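Local coordinates for trehalose-6-phosphate phosphatase (Cryptococcus neoformans, PDB 5DX9), which belongs to the trehalose-phosphatase family of the haloacid dehalogenase (HAD) superfamily and binds a magnesium ion and a glycan, at residues 32-37 and 142-147; 60-65 and 81-86; 4-9 and 284-289. All coordinates share one frame; numbering follows the deposited sequence.

Contact 1 (32-37 and 142-147); sequences TPIVKV and HYRNSD. With GLC (alpha-D-glucopyranose), chain B; G6P (6-O-phosphono-alpha-D-glucopyranose), chain C.
The guanidinium of R144 lies with one face against the CG2 methyl of I34, the two side chains crossing at about a right angle. The methyl sits off-centre, toward the rim of the flat group, and I34 CG2 comes within 3.2 Å of R144 NH2, a tight fit. The edge of the same group is spent on the sugar: R144 NE donates to GLC O3 at 2.7 Å in a nearly straight bond (167°), while NH2 adds a weak one to the same oxygen. R144 runs extended through chi1 and chi2 (both 178°), which carries CD out to V35 O, and the bend at chi3 (-63°) then turns the guanidinium so that face and edge serve different partners. Segment 32-37 follows strand 21-25 of the HAD core sheet, and 142-147 follows strand 139-142 of the antiparallel sheet of the cap domain, so the glucose is gripped where core and cap meet. From the core side, V35 N donates to GLC O6 at 2.8 Å, and V35 O accepts from GLC O4 at 2.8 Å. The protein also closes directly on itself next to the sugar, where N145 ND2 bonds K36 O at 3.1 Å, approaching from above the carbonyl plane. N145 OD1 meanwhile lies 3.7 Å from K36 CG, the two side chains again crossing nearly at right angles. Farther along the glycan, the edge of the H142 ring faces the second sugar, with CE1 3.6 Å from G6P O2; H142 NE2 is hydrogen-bonded to E133, which itself binds G6P through OE1.

Contact 2 (60-65 and 81-86); sequences NVVYLI and DRLGLS
L64 and L85 lie side by side on one face of the sheet, pointing the same way. Along L64, CB meets L85 CD2 at 3.7 Å; CG touches that same methyl and also L83 CD2; the end methyl CD1 rests against both, 3.7 Å from L85 CD2 and 4.1 Å from L83 CD2. L83, whose CG is anti to the backbone N (chi1 177°), reaches toward strand 60-65, where its other methyl, CD1, packs on V62 CG1. The opposite face carries Y63, whose ring lies flat over the backbone of G84: the CA of G84 stands 3.8 Å from the Y63 ring centroid, almost on its normal, a CH-pi contact. Three backbone bonds hold the strands in register: G84 N to V62 O, L64 N to G84 O, and S86 N to L64 O. The last is the shortest, with S86 N 2.7 Å from L64 O. Beside R82, in the loop, a water bridges the two segments, accepting from V62 N and donating to R82 O. Helix 190-200 covers the Y63 and I65 face. Parallel strands 60-65 and 84-87, joined through helix 70-77, make a beta-alpha-beta unit of the Rossmann-like HAD core.

Contact 3 (4-9 and 284-289); sequences PALDTA and AGWHVT
A5 and H287 form a single beta bridge, by which the N-terminal segment fastens onto strand 286-288, the outermost strand at this end of the mixed HAD core sheet. The two backbones run at a steep angle, 78° apart end to end, so the pairing goes no further. Two backbone hydrogen bonds make the bridge: L6 N to H287 O, 3.0 Å and close to straight, and the longer, more bent H287 N to P4 O at 3.3 Å. CH-pi contacts come next. The CA of A5 lies over one face of the H287 imidazole, 3.9 Å from its centroid; chi1 of 81° sets the ring between its own backbone N and carbonyl carbon, and this turns its face to A5 CA, while its ND1 is hydrogen-bonded to T3 OG1. L6 sends CD1 over the five-membered ring of W286, toward the rim of the indole, which also meets F271 in strand 270-275 with the ring planes nearly parallel. Apolar contacts fill in around these: P4 CG packs against W286 CE3 at 3.7 Å and L6 CB against V288 CG2 at 3.9 Å, while the CB of D7 touches W286 CZ3. D7, at the centre of an inverse gamma turn, occupies the N-cap position of helix 8-17. The indole edge meets a polar atom too, A5 O lying near its plane at 3.3 Å from W286 CE3.

Read together, the contacts illustrate how chemistry follows position in a fold. Contact 2 is buried and contact 1 lies at the surface, with contact 3 partly buried between these extremes. Contacts 2 and 3 reach the same mixed sheet, one in its interior and one at its outermost strand, their centres about 22 Å apart; regular parallel pairing with aliphatic packing and one tyrosine ring gives way to a single bridge flanked by an indole and an imidazole. Contact 1 instead joins a core loop to a cap loop: one direct hydrogen bond crosses it, and much of its polar grip passes through a bound sugar. None of the three touches another.

Contact 1 (32-37 and 142-147)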
loop_
_atom_site.group_PDB
_atom_site.type_symbol
_atom_site.label_atom_id
_atom_site.label_comp_id
_atom_site.label_asym_id
_atom_site.label_seq_id
_atom_site.Cartn_x
_atom_site.Cartn_y
_atom_site.Cartn_z
ATOM N N THR A 32 -4.329 -5.767 10.261
ATOM C CA THR A 32 -4.481 -5.578 11.695
ATOM C C THR A 32 -5.448 -4.426 11.931
ATOM O O THR A 32 -5.515 -3.497 11.127
ATOM C CB THR A 32 -3.121 -5.295 12.381
ATOM O OG1 THR A 32 -3.251 -5.434 13.802
ATOM C CG2 THR A 32 -2.626 -3.895 12.044
ATOM N N PRO A 33 -6.220 -4.493 13.022
ATOM C CA PRO A 33 -7.209 -3.450 13.308
ATOM C C PRO A 33 -6.588 -2.072 13.528
ATOM O O PRO A 33 -5.418 -1.963 13.897
ATOM C CB PRO A 33 -7.883 -3.946 14.593
ATOM C CG PRO A 33 -7.616 -5.417 14.630
ATOM C CD PRO A 33 -6.276 -5.597 13.997
ATOM N N ILE A 34 -7.373 -1.031 13.276
ATOM C CA ILE A 34 -7.029 0.317 13.708
ATOM C C ILE A 34 -7.146 0.359 15.225
ATOM O O ILE A 34 -8.146 -0.090 15.776
ATOM C CB ILE A 34 -7.958 1.378 13.078
ATOM C CG1 ILE A 34 -7.944 1.262 11.553
ATOM C CG2 ILE A 34 -7.565 2.787 13.526
ATOM C CD1 ILE A 34 -6.587 1.500 10.937
ATOM N N VAL A 35 -6.122 0.878 15.899
ATOM C CA VAL A 35 -6.144 0.973 17.358
ATOM C C VAL A 35 -5.709 2.357 17.838
ATOM O O VAL A 35 -5.318 3.211 17.041
ATOM C CB VAL A 35 -5.243 -0.098 18.015
ATOM C CG1 VAL A 35 -5.903 -1.465 17.947
ATOM C CG2 VAL A 35 -3.875 -0.127 17.354
ATOM N N LYS A 36 -5.783 2.567 19.150
ATOM C CA LYS A 36 -5.475 3.860 19.757
ATOM C C LYS A 36 -4.055 4.344 19.472
ATOM O O LYS A 36 -3.848 5.508 19.124
ATOM C CB LYS A 36 -5.691 3.798 21.271
ATOM C CG LYS A 36 -7.107 4.115 21.724
ATOM C CD LYS A 36 -8.102 3.063 21.271
ATOM C CE LYS A 36 -9.529 3.451 21.651
ATOM N NZ LYS A 36 -9.965 4.714 20.990
ATOM N N VAL A 37 -3.080 3.451 19.620
ATOM C CA VAL A 37 -1.674 3.841 19.540
ATOM C C VAL A 37 -0.935 3.177 18.378
ATOM O O VAL A 37 -0.912 1.954 18.275
ATOM C CB VAL A 37 -0.936 3.505 20.847
ATOM C CG1 VAL A 37 0.432 4.177 20.862
ATOM C CG2 VAL A 37 -1.764 3.935 22.050
ATOM N N HIS A 142 -1.120 12.849 14.391
ATOM C CA HIS A 142 -2.229 12.074 14.930
ATOM C C HIS A 142 -3.080 12.902 15.885
ATOM O O HIS A 142 -2.548 13.661 16.692
ATOM C CB HIS A 142 -1.715 10.836 15.665
ATOM C CG HIS A 142 -0.951 9.885 14.802
ATOM N ND1 HIS A 142 -1.565 8.953 13.996
ATOM C CD2 HIS A 142 0.384 9.706 14.632
ATOM C CE1 HIS A 142 -0.648 8.249 13.358
ATOM N NE2 HIS A 142 0.542 8.686 13.726
ATOM N N TYR A 143 -4.398 12.747 15.804
ATOM C CA TYR A 143 -5.286 13.395 16.766
ATOM C C TYR A 143 -6.362 12.429 17.258
ATOM O O TYR A 143 -7.380 12.857 17.799
ATOM C CB TYR A 143 -5.931 14.648 16.160
ATOM C CG TYR A 143 -6.854 14.366 14.998
ATOM C CD1 TYR A 143 -8.215 14.158 15.196
ATOM C CD2 TYR A 143 -6.365 14.306 13.701
ATOM C CE1 TYR A 143 -9.062 13.896 14.133
ATOM C CE2 TYR A 143 -7.201 14.044 12.633
ATOM C CZ TYR A 143 -8.549 13.841 12.853
ATOM O OH TYR A 143 -9.377 13.579 11.783
ATOM N N ARG A 144 -6.130 11.129 17.082
ATOM C CA ARG A 144 -7.109 10.122 17.485
ATOM C C ARG A 144 -7.359 10.134 18.992
ATOM O O ARG A 144 -8.437 9.757 19.452
ATOM C CB ARG A 144 -6.663 8.722 17.049
ATOM C CG ARG A 144 -7.624 7.614 17.476
ATOM C CD ARG A 144 -7.179 6.239 16.991
ATOM N NE ARG A 144 -7.155 6.169 15.535
ATOM C CZ ARG A 144 -8.232 6.019 14.772
ATOM N NH1 ARG A 144 -9.431 5.915 15.325
ATOM N NH2 ARG A 144 -8.110 5.978 13.453
ATOM N N ASN A 145 -6.368 10.568 19.762
ATOM C CA ASN A 145 -6.510 10.593 21.211
ATOM C C ASN A 145 -6.616 12.010 21.760
ATOM O O ASN A 145 -6.367 12.253 22.941
ATOM C CB ASN A 145 -5.348 9.847 21.866
ATOM C CG ASN A 145 -5.346 8.369 21.521
ATOM O OD1 ASN A 145 -6.376 7.699 21.608
ATOM N ND2 ASN A 145 -4.191 7.856 21.109
ATOM N N SER A 146 -6.990 12.943 20.891
ATOM C CA SER A 146 -7.351 14.284 21.327
ATOM C C SER A 146 -8.830 14.298 21.691
ATOM O O SER A 146 -9.527 13.303 21.493
ATOM C CB SER A 146 -7.058 15.314 20.232
ATOM O OG SER A 146 -5.690 15.290 19.867
ATOM N N ASP A 147 -9.306 15.414 22.236
ATOM C CA ASP A 147 -10.739 15.601 22.412
ATOM C C ASP A 147 -11.402 15.448 21.053
ATOM O O ASP A 147 -10.931 16.017 20.067
ATOM C CB ASP A 147 -11.056 16.969 23.018
ATOM C CG ASP A 147 -12.551 17.245 23.086
ATOM O OD1 ASP A 147 -13.226 16.667 23.965
ATOM O OD2 ASP A 147 -13.049 18.042 22.265
HETATM C C1 GLC B . -2.922 4.596 11.462
HETATM C C2 GLC B . -4.000 5.541 11.998
HETATM C C3 GLC B . -3.819 5.785 13.490
HETATM C C4 GLC B . -3.713 4.476 14.260
HETATM C C5 GLC B . -2.642 3.576 13.650
HETATM C C6 GLC B . -2.639 2.183 14.276
HETATM O O2 GLC B . -3.950 6.781 11.268
HETATM O O3 GLC B . -4.932 6.536 13.987
HETATM O O4 GLC B . -3.418 4.785 15.632
HETATM O O5 GLC B . -2.856 3.407 12.251
HETATM O O6 GLC B . -3.963 1.632 14.262
HETATM C C1 G6P C . -0.667 4.484 10.746
HETATM C C2 G6P C . 0.734 5.068 10.875
HETATM C C3 G6P C . 0.871 6.369 10.109
HETATM C C4 G6P C . 0.565 6.146 8.642
HETATM C C5 G6P C . -0.686 5.292 8.360
HETATM C C6 G6P C . -0.512 4.429 7.095
HETATM O O1 G6P C . -1.652 5.261 11.432
HETATM O O2 G6P C . 1.029 5.269 12.256
HETATM O O3 G6P C . 2.219 6.851 10.184
HETATM O O4 G6P C . 0.446 7.464 8.090
HETATM O O5 G6P C . -1.031 4.334 9.373
HETATM O O6 G6P C . -0.494 3.016 7.419
HETATM P P G6P C . -0.944 1.889 6.332
HETATM O O1P G6P C . -0.186 0.484 6.532
HETATM O O2P G6P C . -2.396 1.642 6.482
HETATM O O3P G6P C . -0.632 2.500 4.877
#

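Contact 2 (60-65 and 81-86)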
loop_
_atom_site.group_PDB
_atom_site.type_symbol
_atom_site.label_atom_id
_atom_site.label_comp_id
_atom_site.label_asym_id
_atom_site.label_seq_id
_atom_site.Cartn_x
_atom_site.Cartn_y
_atom_site.Cartn_z
ATOM N N ASN A 60 4.695 -17.569 -4.857
ATOM C CA ASN A 60 4.213 -16.269 -4.405
ATOM C C ASN A 60 5.283 -15.181 -4.369
ATOM O O ASN A 60 6.432 -15.428 -4.001
ATOM C CB ASN A 60 3.592 -16.398 -3.013
ATOM C CG ASN A 60 2.291 -17.171 -3.027
ATOM O OD1 ASN A 60 1.595 -17.214 -4.039
ATOM N ND2 ASN A 60 1.955 -17.784 -1.899
ATOM N N VAL A 61 4.892 -13.974 -4.766
ATOM C CA VAL A 61 5.688 -12.778 -4.503
ATOM C C VAL A 61 4.896 -11.882 -3.565
ATOM O O VAL A 61 3.903 -11.276 -3.967
ATOM C CB VAL A 61 6.040 -12.016 -5.784
ATOM C CG1 VAL A 61 6.541 -10.617 -5.445
ATOM C CG2 VAL A 61 7.077 -12.785 -6.582
ATOM N N VAL A 62 5.331 -11.813 -2.313
ATOM C CA VAL A 62 4.545 -11.174 -1.266
ATOM C C VAL A 62 5.160 -9.858 -0.795
ATOM O O VAL A 62 6.343 -9.792 -0.463
ATOM C CB VAL A 62 4.382 -12.109 -0.059
ATOM C CG1 VAL A 62 3.322 -11.574 0.889
ATOM C CG2 VAL A 62 4.025 -13.513 -0.530
ATOM N N TYR A 63 4.337 -8.815 -0.767
ATOM C CA TYR A 63 4.775 -7.492 -0.345
ATOM C C TYR A 63 3.794 -6.882 0.641
ATOM O O TYR A 63 2.590 -7.128 0.567
ATOM C CB TYR A 63 4.919 -6.553 -1.545
ATOM C CG TYR A 63 6.274 -6.553 -2.213
ATOM C CD1 TYR A 63 7.160 -5.500 -2.024
ATOM C CD2 TYR A 63 6.661 -7.593 -3.046
ATOM C CE1 TYR A 63 8.396 -5.487 -2.640
ATOM C CE2 TYR A 63 7.896 -7.589 -3.666
ATOM C CZ TYR A 63 8.761 -6.534 -3.460
ATOM O OH TYR A 63 9.994 -6.522 -4.075
ATOM N N LEU A 64 4.317 -6.088 1.566
ATOM C CA LEU A 64 3.488 -5.166 2.323
ATOM C C LEU A 64 3.666 -3.785 1.708
ATOM O O LEU A 64 4.790 -3.361 1.442
ATOM C CB LEU A 64 3.866 -5.156 3.805
ATOM C CG LEU A 64 3.738 -6.476 4.568
ATOM C CD1 LEU A 64 3.947 -6.243 6.055
ATOM C CD2 LEU A 64 2.391 -7.127 4.309
ATOM N N ILE A 65 2.559 -3.099 1.453
ATOM C CA ILE A 65 2.612 -1.744 0.923
ATOM C C ILE A 65 1.899 -0.826 1.899
ATOM O O ILE A 65 0.675 -0.862 2.021
ATOM C CB ILE A 65 1.982 -1.648 -0.479
ATOM C CG1 ILE A 65 2.679 -2.625 -1.429
ATOM C CG2 ILE A 65 2.072 -0.225 -1.011
ATOM C CD1 ILE A 65 2.235 -2.510 -2.873
ATOM N N ASP A 81 12.222 -13.686 5.521
ATOM C CA ASP A 81 13.231 -13.423 4.506
ATOM C C ASP A 81 12.649 -13.183 3.119
ATOM O O ASP A 81 13.263 -12.505 2.305
ATOM C CB ASP A 81 14.227 -14.584 4.444
ATOM C CG ASP A 81 15.352 -14.330 3.459
ATOM O OD1 ASP A 81 15.935 -13.224 3.494
ATOM O OD2 ASP A 81 15.640 -15.228 2.640
ATOM N N ARG A 82 11.472 -13.737 2.844
ATOM C CA ARG A 82 10.892 -13.640 1.507
ATOM C C ARG A 82 9.836 -12.537 1.397
ATOM O O ARG A 82 9.287 -12.298 0.321
ATOM C CB ARG A 82 10.283 -14.985 1.100
ATOM C CG ARG A 82 11.301 -16.077 0.792
ATOM C CD ARG A 82 11.791 -16.000 -0.650
ATOM N NE ARG A 82 12.881 -15.042 -0.827
ATOM C CZ ARG A 82 13.151 -14.422 -1.973
ATOM N NH1 ARG A 82 12.400 -14.646 -3.044
ATOM N NH2 ARG A 82 14.165 -13.569 -2.045
ATOM N N LEU A 83 9.558 -11.862 2.506
ATOM C CA LEU A 83 8.548 -10.808 2.510
ATOM C C LEU A 83 9.119 -9.456 2.099
ATOM O O LEU A 83 9.930 -8.869 2.816
ATOM C CB LEU A 83 7.903 -10.689 3.889
ATOM C CG LEU A 83 6.887 -9.554 4.018
ATOM C CD1 LEU A 83 5.745 -9.744 3.032
ATOM C CD2 LEU A 83 6.368 -9.462 5.445
ATOM N N GLY A 84 8.692 -8.968 0.939
ATOM C CA GLY A 84 9.053 -7.634 0.499
ATOM C C GLY A 84 8.344 -6.599 1.350
ATOM O O GLY A 84 7.290 -6.877 1.922
ATOM N N LEU A 85 8.920 -5.405 1.442
ATOM C CA LEU A 85 8.332 -4.350 2.258
ATOM C C LEU A 85 8.434 -2.985 1.580
ATOM O O LEU A 85 9.512 -2.571 1.152
ATOM C CB LEU A 85 9.000 -4.304 3.633
ATOM C CG LEU A 85 8.860 -5.548 4.510
ATOM C CD1 LEU A 85 9.663 -5.396 5.794
ATOM C CD2 LEU A 85 7.398 -5.822 4.827
ATOM N N SER A 86 7.303 -2.297 1.477
ATOM C CA SER A 86 7.281 -0.942 0.947
ATOM C C SER A 86 6.791 0.008 2.036
ATOM O O SER A 86 5.733 -0.207 2.627
ATOM C CB SER A 86 6.396 -0.856 -0.295
ATOM O OG SER A 86 6.512 0.410 -0.919
HETATM O O HOH W 1 7.838 -13.112 -1.648
#

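Contact 3 (4-9 and 284-289)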
loop_
_atom_site.group_PDB
_atom_site.type_symbol
_atom_site.label_atom_id
_atom_site.label_comp_id
_atom_site.label_asym_id
_atom_site.label_seq_id
_atom_site.Cartn_x
_atom_site.Cartn_y
_atom_site.Cartn_z
ATOM N N PRO A 4 -19.287 -6.322 -4.469
ATOM C CA PRO A 4 -19.657 -7.630 -3.930
ATOM C C PRO A 4 -18.630 -8.075 -2.898
ATOM O O PRO A 4 -17.473 -7.659 -2.978
ATOM C CB PRO A 4 -19.631 -8.537 -5.161
ATOM C CG PRO A 4 -18.629 -7.897 -6.063
ATOM C CD PRO A 4 -18.767 -6.413 -5.844
ATOM N N ALA A 5 -19.042 -8.894 -1.939
ATOM C CA ALA A 5 -18.103 -9.425 -0.968
ATOM C C ALA A 5 -17.157 -10.379 -1.683
ATOM O O ALA A 5 -17.575 -11.112 -2.579
ATOM C CB ALA A 5 -18.829 -10.123 0.165
ATOM N N LEU A 6 -15.882 -10.351 -1.299
ATOM C CA LEU A 6 -14.871 -11.205 -1.915
ATOM C C LEU A 6 -15.341 -12.652 -2.028
ATOM O O LEU A 6 -15.645 -13.299 -1.028
ATOM C CB LEU A 6 -13.569 -11.149 -1.119
ATOM C CG LEU A 6 -12.466 -12.105 -1.578
ATOM C CD1 LEU A 6 -11.935 -11.720 -2.958
ATOM C CD2 LEU A 6 -11.345 -12.144 -0.548
ATOM N N ASP A 7 -15.421 -13.142 -3.259
ATOM C CA ASP A 7 -15.809 -14.522 -3.510
ATOM C C ASP A 7 -14.625 -15.438 -3.218
ATOM O O ASP A 7 -13.850 -15.774 -4.117
ATOM C CB ASP A 7 -16.290 -14.690 -4.953
ATOM C CG ASP A 7 -16.868 -16.067 -5.220
ATOM O OD1 ASP A 7 -17.220 -16.764 -4.247
ATOM O OD2 ASP A 7 -16.979 -16.447 -6.404
ATOM N N THR A 8 -14.487 -15.824 -1.951
ATOM C CA THR A 8 -13.347 -16.618 -1.502
ATOM C C THR A 8 -13.279 -17.960 -2.228
ATOM O O THR A 8 -12.196 -18.509 -2.432
ATOM C CB THR A 8 -13.394 -16.859 0.024
ATOM O OG1 THR A 8 -14.701 -17.307 0.404
ATOM C CG2 THR A 8 -13.071 -15.576 0.778
ATOM N N ALA A 9 -14.439 -18.473 -2.627
ATOM C CA ALA A 9 -14.508 -19.719 -3.380
ATOM C C ALA A 9 -13.823 -19.564 -4.732
ATOM O O ALA A 9 -12.926 -20.335 -5.073
ATOM C CB ALA A 9 -15.953 -20.153 -3.562
ATOM N N ALA A 284 -11.612 -0.807 -6.084
ATOM C CA ALA A 284 -11.439 -2.240 -5.887
ATOM C C ALA A 284 -12.617 -2.986 -6.498
ATOM O O ALA A 284 -13.694 -2.421 -6.675
ATOM C CB ALA A 284 -11.307 -2.570 -4.411
ATOM N N GLY A 285 -12.412 -4.253 -6.833
ATOM C CA GLY A 285 -13.479 -5.061 -7.389
ATOM C C GLY A 285 -14.265 -5.772 -6.306
ATOM O O GLY A 285 -15.392 -6.205 -6.539
ATOM N N TRP A 286 -13.665 -5.893 -5.121
ATOM C CA TRP A 286 -14.264 -6.629 -4.007
ATOM C C TRP A 286 -14.131 -5.893 -2.676
ATOM O O TRP A 286 -13.464 -4.861 -2.587
ATOM C CB TRP A 286 -13.622 -8.012 -3.864
ATOM C CG TRP A 286 -13.553 -8.797 -5.125
ATOM C CD1 TRP A 286 -12.529 -8.808 -6.027
ATOM C CD2 TRP A 286 -14.542 -9.701 -5.628
ATOM N NE1 TRP A 286 -12.824 -9.655 -7.068
ATOM C CE2 TRP A 286 -14.052 -10.218 -6.844
ATOM C CE3 TRP A 286 -15.798 -10.115 -5.173
ATOM C CZ2 TRP A 286 -14.774 -11.133 -7.607
ATOM C CZ3 TRP A 286 -16.510 -11.024 -5.933
ATOM C CH2 TRP A 286 -15.997 -11.522 -7.136
ATOM N N HIS A 287 -14.753 -6.444 -1.637
ATOM C CA HIS A 287 -14.573 -5.923 -0.289
ATOM C C HIS A 287 -14.596 -7.028 0.751
ATOM O O HIS A 287 -15.086 -8.136 0.508
ATOM C CB HIS A 287 -15.649 -4.887 0.061
ATOM C CG HIS A 287 -16.955 -5.488 0.491
ATOM N ND1 HIS A 287 -18.006 -5.685 -0.383
ATOM C CD2 HIS A 287 -17.377 -5.935 1.696
ATOM C CE1 HIS A 287 -19.019 -6.226 0.270
ATOM N NE2 HIS A 287 -18.668 -6.391 1.530
ATOM N N VAL A 288 -14.054 -6.692 1.913
ATOM C CA VAL A 288 -14.190 -7.476 3.126
ATOM C C VAL A 288 -14.403 -6.468 4.251
ATOM O O VAL A 288 -13.808 -5.391 4.233
ATOM C CB VAL A 288 -12.957 -8.353 3.384
ATOM C CG1 VAL A 288 -12.941 -8.844 4.821
ATOM C CG2 VAL A 288 -12.936 -9.520 2.411
ATOM N N THR A 289 -15.266 -6.790 5.208
ATOM C CA THR A 289 -15.668 -5.799 6.204
ATOM C C THR A 289 -14.589 -5.500 7.244
ATOM O O THR A 289 -14.471 -4.368 7.708
ATOM C CB THR A 289 -16.946 -6.235 6.941
ATOM O OG1 THR A 289 -16.837 -7.610 7.322
ATOM C CG2 THR A 289 -18.156 -6.061 6.044
#